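Local coordinates for toll-like receptor 13 (Mus musculus, PDB 4Z0C), which recognizes and binds bacterial 23S ribosomal RNA through its leucine-rich-repeat ectodomain and signals through MYD88 to activate NF-kappa-B, at residues 425-430 / 449-454. Sequence-based numbering, arbitrary orientation.
Sequences NLEVLD and KLQSLI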
loop_
_atom_site.group_PDB
_atom_site.type_symbol
_atom_site.label_atom_id
_atom_site.label_comp_id
_atom_site.label_asym_id
_atom_site.label_seq_id
_atom_site.Cartn_x
_atom_site.Cartn_y
_atom_site.Cartn_z
ATOM N N ASN A 425 22.521 25.662 -6.671
ATOM C CA ASN A 425 23.513 24.788 -6.039
ATOM C C ASN A 425 22.920 23.640 -5.235
ATOM O O ASN A 425 23.640 22.936 -4.552
ATOM C CB ASN A 425 24.412 25.593 -5.096
ATOM C CG ASN A 425 25.440 26.410 -5.828
ATOM O OD1 ASN A 425 26.321 25.859 -6.487
ATOM N ND2 ASN A 425 25.308 27.740 -5.757
ATOM N N LEU A 426 21.607 23.480 -5.274
ATOM C CA LEU A 426 20.963 22.428 -4.501
ATOM C C LEU A 426 21.546 21.070 -4.891
ATOM O O LEU A 426 21.858 20.827 -6.056
ATOM C CB LEU A 426 19.457 22.438 -4.740
ATOM C CG LEU A 426 18.621 21.984 -3.544
ATOM C CD1 LEU A 426 18.816 22.936 -2.338
ATOM C CD2 LEU A 426 17.151 21.872 -3.941
ATOM N N GLU A 427 21.737 20.209 -3.900
ATOM C CA GLU A 427 22.310 18.888 -4.121
ATOM C C GLU A 427 21.341 17.810 -3.664
ATOM O O GLU A 427 21.319 16.716 -4.213
ATOM C CB GLU A 427 23.675 18.747 -3.410
ATOM C CG GLU A 427 24.806 19.594 -4.023
ATOM C CD GLU A 427 26.127 19.565 -3.217
ATOM O OE1 GLU A 427 26.183 18.930 -2.139
ATOM O OE2 GLU A 427 27.124 20.164 -3.684
ATOM N N VAL A 428 20.551 18.121 -2.642
ATOM C CA VAL A 428 19.592 17.163 -2.108
ATOM C C VAL A 428 18.245 17.844 -1.930
ATOM O O VAL A 428 18.147 18.890 -1.272
ATOM C CB VAL A 428 20.014 16.630 -0.738
ATOM C CG1 VAL A 428 18.987 15.624 -0.230
ATOM C CG2 VAL A 428 21.391 15.993 -0.815
ATOM N N LEU A 429 17.205 17.260 -2.512
ATOM C CA LEU A 429 15.862 17.799 -2.360
ATOM C C LEU A 429 14.886 16.737 -1.862
ATOM O O LEU A 429 14.623 15.738 -2.550
ATOM C CB LEU A 429 15.387 18.421 -3.666
ATOM C CG LEU A 429 13.926 18.874 -3.696
ATOM C CD1 LEU A 429 13.622 19.923 -2.605
ATOM C CD2 LEU A 429 13.623 19.411 -5.074
ATOM N N ASP A 430 14.344 16.950 -0.666
ATOM C CA ASP A 430 13.467 15.950 -0.077
ATOM C C ASP A 430 12.007 16.397 -0.134
ATOM O O ASP A 430 11.580 17.274 0.638
ATOM C CB ASP A 430 13.872 15.648 1.367
ATOM C CG ASP A 430 13.190 14.395 1.920
ATOM O OD1 ASP A 430 12.305 13.814 1.237
ATOM O OD2 ASP A 430 13.516 13.999 3.059
ATOM N N LYS A 449 22.688 20.952 -10.296
ATOM C CA LYS A 449 23.651 20.253 -9.461
ATOM C C LYS A 449 23.015 19.212 -8.540
ATOM O O LYS A 449 23.687 18.636 -7.684
ATOM C CB LYS A 449 24.464 21.265 -8.654
ATOM C CG LYS A 449 25.427 22.065 -9.523
ATOM C CD LYS A 449 26.140 23.147 -8.744
ATOM C CE LYS A 449 27.288 22.576 -7.944
ATOM N NZ LYS A 449 28.122 23.640 -7.331
ATOM N N LEU A 450 21.717 18.984 -8.705
ATOM C CA LEU A 450 20.998 18.050 -7.841
ATOM C C LEU A 450 21.599 16.645 -7.931
ATOM O O LEU A 450 21.862 16.136 -9.016
ATOM C CB LEU A 450 19.497 18.019 -8.167
ATOM C CG LEU A 450 18.682 17.415 -7.020
ATOM C CD1 LEU A 450 18.753 18.350 -5.819
ATOM C CD2 LEU A 450 17.249 17.187 -7.451
ATOM N N GLN A 451 21.804 16.034 -6.771
ATOM C CA GLN A 451 22.484 14.752 -6.658
ATOM C C GLN A 451 21.480 13.683 -6.256
ATOM O O GLN A 451 21.490 12.558 -6.760
ATOM C CB GLN A 451 23.596 14.871 -5.592
ATOM C CG GLN A 451 24.934 14.298 -6.021
ATOM C CD GLN A 451 26.030 15.339 -6.151
ATOM O OE1 GLN A 451 26.344 16.056 -5.201
ATOM N NE2 GLN A 451 26.605 15.441 -7.346
ATOM N N SER A 452 20.587 14.073 -5.358
ATOM C CA SER A 452 19.634 13.178 -4.732
ATOM C C SER A 452 18.250 13.833 -4.723
ATOM O O SER A 452 18.095 14.984 -4.314
ATOM C CB SER A 452 20.098 12.879 -3.303
ATOM O OG SER A 452 19.152 12.099 -2.591
ATOM N N LEU A 453 17.251 13.116 -5.218
ATOM C CA LEU A 453 15.870 13.589 -5.215
ATOM C C LEU A 453 14.948 12.544 -4.606
ATOM O O LEU A 453 14.875 11.401 -5.085
ATOM C CB LEU A 453 15.402 13.928 -6.643
ATOM C CG LEU A 453 13.901 14.232 -6.856
ATOM C CD1 LEU A 453 13.427 15.362 -5.949
ATOM C CD2 LEU A 453 13.579 14.594 -8.319
ATOM N N ILE A 454 14.219 12.938 -3.575
ATOM C CA ILE A 454 13.244 12.055 -2.940
ATOM C C ILE A 454 11.783 12.466 -3.214
ATOM O O ILE A 454 11.363 13.551 -2.839
ATOM C CB ILE A 454 13.477 12.018 -1.439
ATOM C CG1 ILE A 454 14.917 11.548 -1.152
ATOM C CG2 ILE A 454 12.432 11.143 -0.780
ATOM C CD1 ILE A 454 15.324 11.673 0.307
HETATM O O HOH W 1 26.698 22.778 -4.383
HETATM O O HOH W 2 21.131 22.288 -8.317
#
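L429 is held to the next strand by both its backbone N-H and its C=O: its N donates to S452 O (3.0 Å) and its O accepts from I454 N in a nearly straight bond (N-H...O 178°). One step earlier, E427 O takes two donors, S452 N almost head-on and Q451 N at 2.7 Å, tilted from the carbonyl plane, where the chain turns into strand 452-454. The tight side faces the interior. There the CD1 methyl of L450 tucks under the E427-V428 peptide, 3.4 Å from E427 C, and meets CB of L429. Further along, L429 and L453 run alongside each other into the interior, with CD2 of the former 4.1 Å from CD1 of the latter; L405 and L477 continue this leucine row in the flanking strands. On the other face, V428 and S452 touch lightly, while the D430 carboxylate crosses the I454 side chain; OD1 lies 3.3 Å from CG2 of I454 in van der Waals contact, while its hydrogen bond goes to G432 N. I454 packs in turn on an adenine base of the bound RNA. The N-terminal end is looser and wetter. A kink in the K449 chain (chi3 79°) lets NZ donate a hydrogen bond to N425 OD1 (3.0 Å) in the plane of the amide carbonyl, whereas N425 ND2 bonds to F400 O. One water joins N425 O to E427 OE2 and bonds weakly to K449 NZ; another bridges L426 O and K449 N. Parallel strands in register, leucines inward and more varied, partly exposed side chains outward, are the signature of consecutive leucine-rich repeats, here LRR 17 and 18 of the Toll-like receptor solenoid.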